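Local coordinates for glutamine cyclotransferase (Xanthomonas campestris, PDB 3MBR), which probably catalyses the cyclisation of N-terminal glutamine in peptides to pyroglutamate and binds a calcium ion within a beta-propeller fold, at residues 5-10 / 231-236; 15-20 / 219-224; 76-81 / 99-104. The protein carries 1 engineered substitution. All blocks are in the same frame, centred on the assembly; numbering follows the deposited sequence.

How the interactions relate
The fold is a beta-propeller of five sheets. Interactions 1 and 2 share strand 9-16, the outer strand of the sheet that joins the two chain ends. In interaction 1 it pairs with strand 227-233. In interaction 2 its end faces strand 217-222, on the other side of 227-233. Their centres are about 21 Å apart, and the two contacts touch where I231 of interaction 1 packs on V220 of interaction 2. Interaction 3 lies within another blade, across the chain's centre from interaction 1, and their centres are about 33 Å apart. Along the chain it is nested inside interaction 2, which is nested inside interaction 1. Interactions 1 and 2 thus belong to the ring closure, and interaction 3 to packing within one blade.

Interaction 1. Residues 5-10 / 231-236; sequences PTQGYR and IRLTPL
I231 meets Y9 and R10. Its CG2 lies 4.1 Å from Y9 CD1, and its CA makes a CA-H...O contact to R10 O. L188 packs on both I231 and Y9. R232 is the hydrogen-bonded partner of R10 in an antiparallel pair. R232 N donates to R10 O and R10 N donates to R232 O, each at 2.9 Å. Both arginine side chains leave the same face of the sheet and run side by side. Their guanidinium planes stand 88° apart, with R10 NH2 4.0 Å from R232 NE, a like-charge approach. R232 NH1 forms a salt bridge with E230, which probably offsets the like charges. L233 is the non-hydrogen-bonded partner of Y9, and its CD2 packs on Y9 CB. This pairing of the first strand with the last is the Velcro-type closure of a beta-propeller, in which the N-terminal strand completes the C-terminal blade. T234 carries the pairing past the strand ends: T234 N donates to G8 O at 2.8 Å. T234 O takes two bonds. One comes from Q7 NE2 at 3.0 Å. T234 O lies in the plane of the Q7 amide, but NE2 approaches from above the T234 carbonyl plane, 51° out of it. The other comes from a water that also accepts from G8 N. Q7 reaches across because its chain is extended, with CG anti to the backbone N (chi1 174°). R174 holds Q7 OE1, which helps fix the amide's rotation. Beyond P235, L236 packs on P5 and Q7. Its CD1 sits 3.7 Å from Q7 CB, and its CD2 meets P5 CG.

Interaction 2. Residues 15-20 / 219-224; sequences YPHDTT and FVTGKR
T221 OG1 is held by a hydrogen bond to M227 O and lies over the centre of the H17 ring, 3.3 Å above its plane. T221 CG2 covers the same face. It makes a CH-pi contact, 4.0 Å from the ring centroid and 28° off the normal. H17 reaches over T221 because its CG is anti to the backbone N (chi1 -180°). Both ring nitrogens have partners outside the two segments: ND1 bonds to W225 O and NE2 to E35 OE2. These two bonds fix the rotation of the imidazole. G222 O approaches the ring obliquely, 3.3 Å from H17 CE1.

At one end of the contact, Y15 and F219 form an offset edge-to-face pair. The edge of F219 is turned to the face of Y15, with the planes at 78° and the centroids 5.9 Å apart. The Y15 hydroxyl bonds to E230, which fastens the far end of that ring.

At the other end the two segments close in. T19 O lies 3.4 Å from R224 CG, and T19 CG2 is 3.5 Å from R224 O. Around T19, D18 OD1 accepts from T20 N at 2.9 Å, closing an Asx turn. D18 OD2 forms a salt bridge with R46.

No clear hydrogen bond joins the two segments; in the sheet, strand 227-233 lies between their strand parts. Its L228 is touched by Y15, F219 and T221. The T221 side chain is about 4 Å from that of L26, a calcium ligand, and the neighbouring strand 206-212 supplies the ligand I209. The contact therefore lies beside the calcium site and spans three strands of the closing blade of a beta-propeller.

Interaction 3. Residues 76-81 / 99-104; sequences RLIQLT and ARFRYP
The polar part centres on the hydroxyl of Y103, which meets the end of strand 76-81. T81 N donates to Y103 OH at 2.9 Å, with an N-H...O angle of 156°. T81 O is also close, 2.8 Å from Y103 OH, and lies at the edge of the ring near its plane. The phenol oxygen is set against the backbone N and O of T81. L80 CB also comes close to this oxygen, 3.6 Å from Y103 OH. T81 OG1 has its own partner in E86 O. Y103 points its ring at the strand with CG between the backbone N and the carbonyl carbon (chi1 50°).

The apolar part is made by L80 and I78. L80 CD2 comes obliquely to the Y103 ring and sits 3.7 Å from CE2. The same methyl, CD2, lies near the plane of the F101 ring, at its edge. It therefore bridges the two aromatic residues. I78 uses its CG2 branch, 3.8 Å from F101 CZ. The I78 and F101 side chains cross at about a right angle.

Between the rings, F101 CD1 lies in the plane of the Y103 ring, at its edge. M119 touches both L80 and Y103, and L117 packs on I78. Both come from strand 117-120 of the next sheet. L134 covers part of F101.

Strands 76-81 and 99-102 run in broadly the same direction, 40° apart, with their axes 9.0 Å from each other at closest. Strand 86-91 lies between them in the sheet. Such packing of side chains from the second strand, and from the fourth strand and the residues just after it, over a twisted four-stranded sheet and against the next sheet, is that of a beta-propeller blade.

Interaction 1. Residues 5-10 / 231-236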
loop_
_atom_site.group_PDB
_atom_site.type_symbol
_atom_site.label_atom_id
_atom_site.label_comp_id
_atom_site.label_asym_id
_atom_site.label_seq_id
_atom_site.Cartn_x
_atom_site.Cartn_y
_atom_site.Cartn_z
ATOM N N PRO A 5 0.696 -1.494 -22.084
ATOM C CA PRO A 5 1.807 -2.431 -22.144
ATOM C C PRO A 5 2.182 -3.015 -20.807
ATOM O O PRO A 5 1.788 -2.457 -19.777
ATOM C CB PRO A 5 2.974 -1.585 -22.750
ATOM C CG PRO A 5 2.667 -0.209 -22.099
ATOM C CD PRO A 5 1.147 -0.084 -22.209
ATOM N N THR A 6 2.845 -4.167 -20.816
ATOM C CA THR A 6 3.394 -4.811 -19.652
ATOM C C THR A 6 4.851 -4.519 -19.524
ATOM O O THR A 6 5.639 -4.744 -20.447
ATOM C CB THR A 6 3.079 -6.322 -19.648
ATOM O OG1 THR A 6 1.647 -6.463 -19.604
ATOM C CG2 THR A 6 3.649 -6.961 -18.422
ATOM N N GLN A 7 5.208 -3.976 -18.396
ATOM C CA GLN A 7 6.539 -3.541 -18.097
ATOM C C GLN A 7 7.239 -4.663 -17.351
ATOM O O GLN A 7 6.722 -5.233 -16.400
ATOM C CB GLN A 7 6.500 -2.242 -17.287
ATOM C CG GLN A 7 7.840 -1.739 -16.784
ATOM C CD GLN A 7 7.734 -0.402 -16.198
ATOM O OE1 GLN A 7 6.649 -0.061 -15.627
ATOM N NE2 GLN A 7 8.806 0.366 -16.221
ATOM N N GLY A 8 8.483 -4.957 -17.736
ATOM C CA GLY A 8 9.250 -5.948 -17.020
ATOM C C GLY A 8 9.835 -5.525 -15.687
ATOM O O GLY A 8 9.848 -4.375 -15.351
ATOM N N TYR A 9 10.396 -6.469 -14.996
ATOM C CA TYR A 9 11.067 -6.169 -13.744
ATOM C C TYR A 9 12.074 -7.231 -13.467
ATOM O O TYR A 9 12.020 -8.313 -14.100
ATOM C CB TYR A 9 10.054 -6.084 -12.561
ATOM C CG TYR A 9 9.502 -7.434 -12.165
ATOM C CD1 TYR A 9 10.042 -8.148 -11.105
ATOM C CD2 TYR A 9 8.496 -8.043 -12.955
ATOM C CE1 TYR A 9 9.584 -9.445 -10.762
ATOM C CE2 TYR A 9 7.987 -9.310 -12.636
ATOM C CZ TYR A 9 8.547 -10.039 -11.564
ATOM O OH TYR A 9 8.073 -11.285 -11.284
ATOM N N ARG A 10 12.974 -6.928 -12.531
ATOM C CA ARG A 10 13.853 -7.930 -11.993
ATOM C C ARG A 10 13.864 -7.895 -10.494
ATOM O O ARG A 10 13.697 -6.855 -9.915
ATOM C CB ARG A 10 15.252 -7.848 -12.527
ATOM C CG ARG A 10 16.038 -6.750 -12.191
ATOM C CD ARG A 10 17.516 -6.889 -12.831
ATOM N NE ARG A 10 18.164 -5.651 -12.458
ATOM C CZ ARG A 10 18.876 -5.436 -11.341
ATOM N NH1 ARG A 10 19.149 -6.430 -10.485
ATOM N NH2 ARG A 10 19.318 -4.180 -11.076
ATOM N N ILE A 231 12.505 -4.955 -6.038
ATOM C CA ILE A 231 12.387 -5.160 -7.496
ATOM C C ILE A 231 12.783 -3.858 -8.239
ATOM O O ILE A 231 12.569 -2.769 -7.727
ATOM C CB ILE A 231 10.985 -5.597 -7.866
ATOM C CG1 ILE A 231 9.962 -4.546 -7.575
ATOM C CG2 ILE A 231 10.576 -6.944 -7.237
ATOM C CD1 ILE A 231 8.578 -4.897 -8.179
ATOM N N ARG A 232 13.385 -4.052 -9.408
ATOM C CA ARG A 232 13.739 -2.911 -10.223
ATOM C C ARG A 232 12.905 -2.987 -11.524
ATOM O O ARG A 232 12.928 -4.021 -12.185
ATOM C CB ARG A 232 15.252 -2.935 -10.510
ATOM C CG ARG A 232 15.807 -1.574 -11.112
ATOM C CD ARG A 232 16.218 -0.693 -9.897
ATOM N NE ARG A 232 17.424 -1.178 -9.195
ATOM C CZ ARG A 232 17.608 -1.458 -7.854
ATOM N NH1 ARG A 232 16.638 -1.345 -6.768
ATOM N NH2 ARG A 232 18.902 -1.861 -7.655
ATOM N N LEU A 233 12.127 -1.963 -11.861
ATOM C CA LEU A 233 11.311 -1.971 -13.079
ATOM C C LEU A 233 12.182 -1.748 -14.315
ATOM O O LEU A 233 13.132 -0.932 -14.279
ATOM C CB LEU A 233 10.273 -0.877 -13.048
ATOM C CG LEU A 233 9.319 -0.976 -11.807
ATOM C CD1 LEU A 233 8.179 0.018 -11.977
ATOM C CD2 LEU A 233 8.749 -2.430 -11.644
ATOM N N THR A 234 11.917 -2.485 -15.396
ATOM C CA THR A 234 12.676 -2.300 -16.650
ATOM C C THR A 234 12.074 -1.159 -17.431
ATOM O O THR A 234 10.906 -1.160 -17.643
ATOM C CB THR A 234 12.530 -3.601 -17.465
ATOM O OG1 THR A 234 13.050 -4.659 -16.651
ATOM C CG2 THR A 234 13.264 -3.535 -18.857
ATOM N N PRO A 235 12.880 -0.187 -17.913
ATOM C CA PRO A 235 12.291 0.955 -18.659
ATOM C C PRO A 235 11.446 0.419 -19.829
ATOM O O PRO A 235 11.865 -0.553 -20.479
ATOM C CB PRO A 235 13.552 1.693 -19.184
ATOM C CG PRO A 235 14.594 1.394 -18.047
ATOM C CD PRO A 235 14.340 -0.021 -17.704
ATOM N N LEU A 236 10.300 1.044 -20.116
ATOM C CA LEU A 236 9.508 0.647 -21.267
ATOM C C LEU A 236 10.033 1.402 -22.462
ATOM O O LEU A 236 10.434 2.547 -22.291
ATOM C CB LEU A 236 8.133 1.198 -21.070
ATOM C CG LEU A 236 6.933 0.293 -21.120
ATOM C CD1 LEU A 236 7.143 -1.075 -20.756
ATOM C CD2 LEU A 236 6.039 1.001 -20.240
HETATM O O HOH W 1 9.734 -2.984 -19.585
#

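Interaction 2. Residues 15-20 / 219-224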
loop_
_atom_site.group_PDB
_atom_site.type_symbol
_atom_site.label_atom_id
_atom_site.label_comp_id
_atom_site.label_asym_id
_atom_site.label_seq_id
_atom_site.Cartn_x
_atom_site.Cartn_y
_atom_site.Cartn_z
ATOM N N TYR A 15 14.334 -10.560 0.893
ATOM C CA TYR A 15 14.534 -10.298 2.337
ATOM C C TYR A 15 13.530 -11.163 3.100
ATOM O O TYR A 15 12.472 -11.444 2.601
ATOM C CB TYR A 15 14.223 -8.819 2.625
ATOM C CG TYR A 15 15.084 -7.832 1.893
ATOM C CD1 TYR A 15 14.767 -7.412 0.615
ATOM C CD2 TYR A 15 16.236 -7.323 2.540
ATOM C CE1 TYR A 15 15.566 -6.500 -0.048
ATOM C CE2 TYR A 15 17.062 -6.374 1.859
ATOM C CZ TYR A 15 16.677 -5.952 0.569
ATOM O OH TYR A 15 17.444 -4.945 -0.036
ATOM N N PRO A 16 13.843 -11.563 4.306
ATOM C CA PRO A 16 12.866 -12.332 5.109
ATOM C C PRO A 16 11.626 -11.498 5.436
ATOM O O PRO A 16 11.757 -10.313 5.759
ATOM C CB PRO A 16 13.622 -12.678 6.390
ATOM C CG PRO A 16 14.920 -11.937 6.341
ATOM C CD PRO A 16 15.089 -11.237 5.037
ATOM N N HIS A 17 10.455 -12.150 5.440
ATOM C CA HIS A 17 9.272 -11.494 5.934
ATOM C C HIS A 17 8.570 -12.424 6.892
ATOM O O HIS A 17 8.549 -13.669 6.680
ATOM C CB HIS A 17 8.335 -11.207 4.734
ATOM C CG HIS A 17 7.033 -10.502 5.076
ATOM N ND1 HIS A 17 5.802 -11.121 4.889
ATOM C CD2 HIS A 17 6.759 -9.222 5.446
ATOM C CE1 HIS A 17 4.820 -10.262 5.205
ATOM N NE2 HIS A 17 5.379 -9.098 5.563
ATOM N N ASP A 18 7.992 -11.864 7.938
ATOM C CA ASP A 18 7.321 -12.667 8.993
ATOM C C ASP A 18 6.012 -13.209 8.451
ATOM O O ASP A 18 5.140 -12.449 8.055
ATOM C CB ASP A 18 7.119 -11.654 10.113
ATOM C CG ASP A 18 6.450 -12.221 11.369
ATOM O OD1 ASP A 18 6.012 -13.393 11.422
ATOM O OD2 ASP A 18 6.466 -11.457 12.385
ATOM N N THR A 19 5.847 -14.549 8.527
ATOM C CA THR A 19 4.640 -15.130 7.973
ATOM C C THR A 19 3.425 -14.961 8.903
ATOM O O THR A 19 2.314 -15.371 8.527
ATOM C CB THR A 19 4.758 -16.605 7.594
ATOM O OG1 THR A 19 5.156 -17.313 8.774
ATOM C CG2 THR A 19 5.818 -16.802 6.502
ATOM N N THR A 20 3.580 -14.308 10.060
ATOM C CA THR A 20 2.399 -13.868 10.797
ATOM C C THR A 20 1.828 -12.550 10.309
ATOM O O THR A 20 0.746 -12.151 10.798
ATOM C CB THR A 20 2.663 -13.657 12.308
ATOM O OG1 THR A 20 3.539 -12.532 12.482
ATOM C CG2 THR A 20 3.296 -14.898 12.990
ATOM N N PHE A 219 9.920 -2.019 -2.907
ATOM C CA PHE A 219 9.748 -3.281 -2.210
ATOM C C PHE A 219 8.283 -3.743 -2.308
ATOM O O PHE A 219 7.356 -2.927 -2.216
ATOM C CB PHE A 219 10.035 -3.050 -0.713
ATOM C CG PHE A 219 11.448 -2.555 -0.447
ATOM C CD1 PHE A 219 12.561 -3.391 -0.599
ATOM C CD2 PHE A 219 11.637 -1.244 -0.050
ATOM C CE1 PHE A 219 13.837 -2.906 -0.306
ATOM C CE2 PHE A 219 12.891 -0.781 0.211
ATOM C CZ PHE A 219 13.986 -1.599 0.075
ATOM N N VAL A 220 8.091 -5.059 -2.408
ATOM C CA VAL A 220 6.758 -5.607 -2.398
ATOM C C VAL A 220 6.659 -6.819 -1.455
ATOM O O VAL A 220 7.622 -7.629 -1.377
ATOM C CB VAL A 220 6.249 -6.014 -3.820
ATOM C CG1 VAL A 220 6.226 -4.830 -4.740
ATOM C CG2 VAL A 220 7.089 -7.060 -4.458
ATOM N N THR A 221 5.555 -6.965 -0.764
ATOM C CA THR A 221 5.301 -8.192 -0.025
ATOM C C THR A 221 3.799 -8.380 0.103
ATOM O O THR A 221 3.017 -7.636 -0.518
ATOM C CB THR A 221 5.980 -8.194 1.358
ATOM O OG1 THR A 221 5.982 -9.546 1.880
ATOM C CG2 THR A 221 5.376 -7.252 2.387
ATOM N N GLY A 222 3.356 -9.416 0.803
ATOM C CA GLY A 222 1.921 -9.667 0.912
ATOM C C GLY A 222 1.600 -10.543 2.090
ATOM O O GLY A 222 2.503 -10.879 2.922
ATOM N N LYS A 223 0.310 -10.836 2.228
ATOM C CA LYS A 223 -0.193 -11.483 3.424
ATOM C C LYS A 223 0.452 -12.820 3.602
ATOM O O LYS A 223 0.376 -13.703 2.752
ATOM C CB LYS A 223 -1.717 -11.681 3.341
ATOM C CG LYS A 223 -2.454 -10.317 3.250
ATOM C CD LYS A 223 -3.982 -10.564 3.436
ATOM C CE LYS A 223 -4.742 -9.274 3.302
ATOM N NZ LYS A 223 -4.543 -8.347 4.315
ATOM N N ARG A 224 1.177 -13.013 4.752
ATOM C CA ARG A 224 1.796 -14.295 5.087
ATOM C C ARG A 224 2.929 -14.696 4.105
ATOM O O ARG A 224 3.405 -15.833 4.121
ATOM C CB ARG A 224 0.797 -15.453 5.210
ATOM C CG ARG A 224 -0.250 -15.066 6.290
ATOM C CD ARG A 224 -0.856 -16.204 6.920
ATOM N NE ARG A 224 -1.746 -16.832 6.027
ATOM C CZ ARG A 224 -2.133 -18.105 6.233
ATOM N NH1 ARG A 224 -1.667 -18.841 7.329
ATOM N NH2 ARG A 224 -2.987 -18.699 5.389
#

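Interaction 3. Residues 76-81 / 99-104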
loop_
_atom_site.group_PDB
_atom_site.type_symbol
_atom_site.label_atom_id
_atom_site.label_comp_id
_atom_site.label_asym_id
_atom_site.label_seq_id
_atom_site.Cartn_x
_atom_site.Cartn_y
_atom_site.Cartn_z
ATOM N N ARG A 76 3.908 12.080 11.483
ATOM C CA ARG A 76 2.701 11.277 11.721
ATOM C C ARG A 76 2.616 10.012 10.869
ATOM O O ARG A 76 3.116 9.981 9.738
ATOM C CB ARG A 76 1.401 12.119 11.450
ATOM C CG ARG A 76 1.462 13.373 12.325
ATOM C CD ARG A 76 0.335 14.256 12.341
ATOM N NE ARG A 76 -0.136 14.841 11.098
ATOM C CZ ARG A 76 0.323 15.960 10.501
ATOM N NH1 ARG A 76 1.405 16.607 10.911
ATOM N NH2 ARG A 76 -0.307 16.398 9.426
ATOM N N LEU A 77 1.899 9.025 11.401
ATOM C CA LEU A 77 1.502 7.829 10.652
ATOM C C LEU A 77 0.007 7.812 10.586
ATOM O O LEU A 77 -0.667 7.878 11.608
ATOM C CB LEU A 77 2.091 6.571 11.276
ATOM C CG LEU A 77 1.993 5.296 10.486
ATOM C CD1 LEU A 77 2.997 4.348 11.066
ATOM C CD2 LEU A 77 0.641 4.690 10.539
ATOM N N ILE A 78 -0.528 7.818 9.379
ATOM C CA ILE A 78 -2.019 7.875 9.193
ATOM C C ILE A 78 -2.493 6.516 8.738
ATOM O O ILE A 78 -1.887 5.935 7.845
ATOM C CB ILE A 78 -2.349 9.022 8.155
ATOM C CG1 ILE A 78 -1.796 10.353 8.688
ATOM C CG2 ILE A 78 -3.840 9.054 7.906
ATOM C CD1 ILE A 78 -1.793 11.474 7.777
ATOM N N GLN A 79 -3.583 6.037 9.348
ATOM C CA GLN A 79 -4.065 4.706 9.016
ATOM C C GLN A 79 -5.559 4.701 8.801
ATOM O O GLN A 79 -6.306 5.371 9.532
ATOM C CB GLN A 79 -3.725 3.784 10.184
ATOM C CG GLN A 79 -4.151 2.309 9.916
ATOM C CD GLN A 79 -3.755 1.364 10.983
ATOM O OE1 GLN A 79 -3.769 1.685 12.157
ATOM N NE2 GLN A 79 -3.402 0.137 10.585
ATOM N N LEU A 80 -6.048 3.893 7.852
ATOM C CA LEU A 80 -7.471 3.643 7.611
ATOM C C LEU A 80 -7.902 2.386 8.326
ATOM O O LEU A 80 -7.071 1.617 8.819
ATOM C CB LEU A 80 -7.788 3.533 6.109
ATOM C CG LEU A 80 -7.257 4.655 5.249
ATOM C CD1 LEU A 80 -7.479 4.287 3.767
ATOM C CD2 LEU A 80 -7.961 5.952 5.602
ATOM N N THR A 81 -9.224 2.195 8.432
ATOM C CA THR A 81 -9.712 0.919 8.907
ATOM C C THR A 81 -10.572 0.318 7.838
ATOM O O THR A 81 -11.136 1.025 6.958
ATOM C CB THR A 81 -10.559 1.067 10.184
ATOM O OG1 THR A 81 -11.670 1.953 9.930
ATOM C CG2 THR A 81 -9.751 1.508 11.382
ATOM N N ALA A 99 -4.779 11.067 17.292
ATOM C CA ALA A 99 -5.997 11.616 16.762
ATOM C C ALA A 99 -6.803 10.606 16.019
ATOM O O ALA A 99 -6.311 9.532 15.614
ATOM C CB ALA A 99 -5.708 12.853 15.861
ATOM N N ARG A 100 -8.062 10.978 15.746
ATOM C CA ARG A 100 -8.916 10.097 14.980
ATOM C C ARG A 100 -9.714 10.901 13.978
ATOM O O ARG A 100 -9.855 12.102 14.141
ATOM C CB ARG A 100 -9.859 9.302 15.898
ATOM C CG ARG A 100 -10.898 10.138 16.614
ATOM C CD ARG A 100 -12.226 9.425 16.204
ATOM N NE ARG A 100 -13.361 10.142 16.659
ATOM C CZ ARG A 100 -14.016 11.086 15.977
ATOM N NH1 ARG A 100 -13.669 11.395 14.708
ATOM N NH2 ARG A 100 -15.047 11.714 16.583
ATOM N N PHE A 101 -10.200 10.261 12.951
ATOM C CA PHE A 101 -10.980 11.015 11.969
ATOM C C PHE A 101 -11.973 10.033 11.345
ATOM O O PHE A 101 -11.861 8.814 11.588
ATOM C CB PHE A 101 -10.086 11.683 10.887
ATOM C CG PHE A 101 -9.224 10.724 10.064
ATOM C CD1 PHE A 101 -9.646 10.243 8.816
ATOM C CD2 PHE A 101 -8.001 10.289 10.533
ATOM C CE1 PHE A 101 -8.797 9.361 8.046
ATOM C CE2 PHE A 101 -7.199 9.461 9.806
ATOM C CZ PHE A 101 -7.595 9.008 8.539
ATOM N N ARG A 102 -12.974 10.564 10.627
ATOM C CA ARG A 102 -14.016 9.720 10.035
ATOM C C ARG A 102 -14.131 10.034 8.596
ATOM O O ARG A 102 -13.880 11.171 8.181
ATOM C CB ARG A 102 -15.369 9.941 10.708
ATOM C CG ARG A 102 -15.671 8.884 11.767
ATOM C CD ARG A 102 -17.179 8.966 12.152
ATOM N NE ARG A 102 -17.532 8.649 13.551
ATOM C CZ ARG A 102 -16.693 8.408 14.570
ATOM N NH1 ARG A 102 -15.363 8.441 14.412
ATOM N NH2 ARG A 102 -17.203 8.135 15.774
ATOM N N TYR A 103 -14.443 9.024 7.789
ATOM C CA TYR A 103 -14.592 9.240 6.366
ATOM C C TYR A 103 -15.745 8.394 5.821
ATOM O O TYR A 103 -16.125 7.373 6.423
ATOM C CB TYR A 103 -13.281 8.918 5.621
ATOM C CG TYR A 103 -12.711 7.555 6.016
ATOM C CD1 TYR A 103 -13.208 6.359 5.417
ATOM C CD2 TYR A 103 -11.727 7.442 6.977
ATOM C CE1 TYR A 103 -12.699 5.083 5.771
ATOM C CE2 TYR A 103 -11.231 6.178 7.342
ATOM C CZ TYR A 103 -11.700 5.029 6.727
ATOM O OH TYR A 103 -11.202 3.813 7.088
ATOM N N PRO A 104 -16.349 8.842 4.694
ATOM C CA PRO A 104 -17.346 7.987 4.066
ATOM C C PRO A 104 -16.795 6.720 3.362
ATOM O O PRO A 104 -15.725 6.788 2.748
ATOM C CB PRO A 104 -17.980 8.928 3.028
ATOM C CG PRO A 104 -16.988 9.940 2.717
ATOM C CD PRO A 104 -16.049 10.044 3.892
#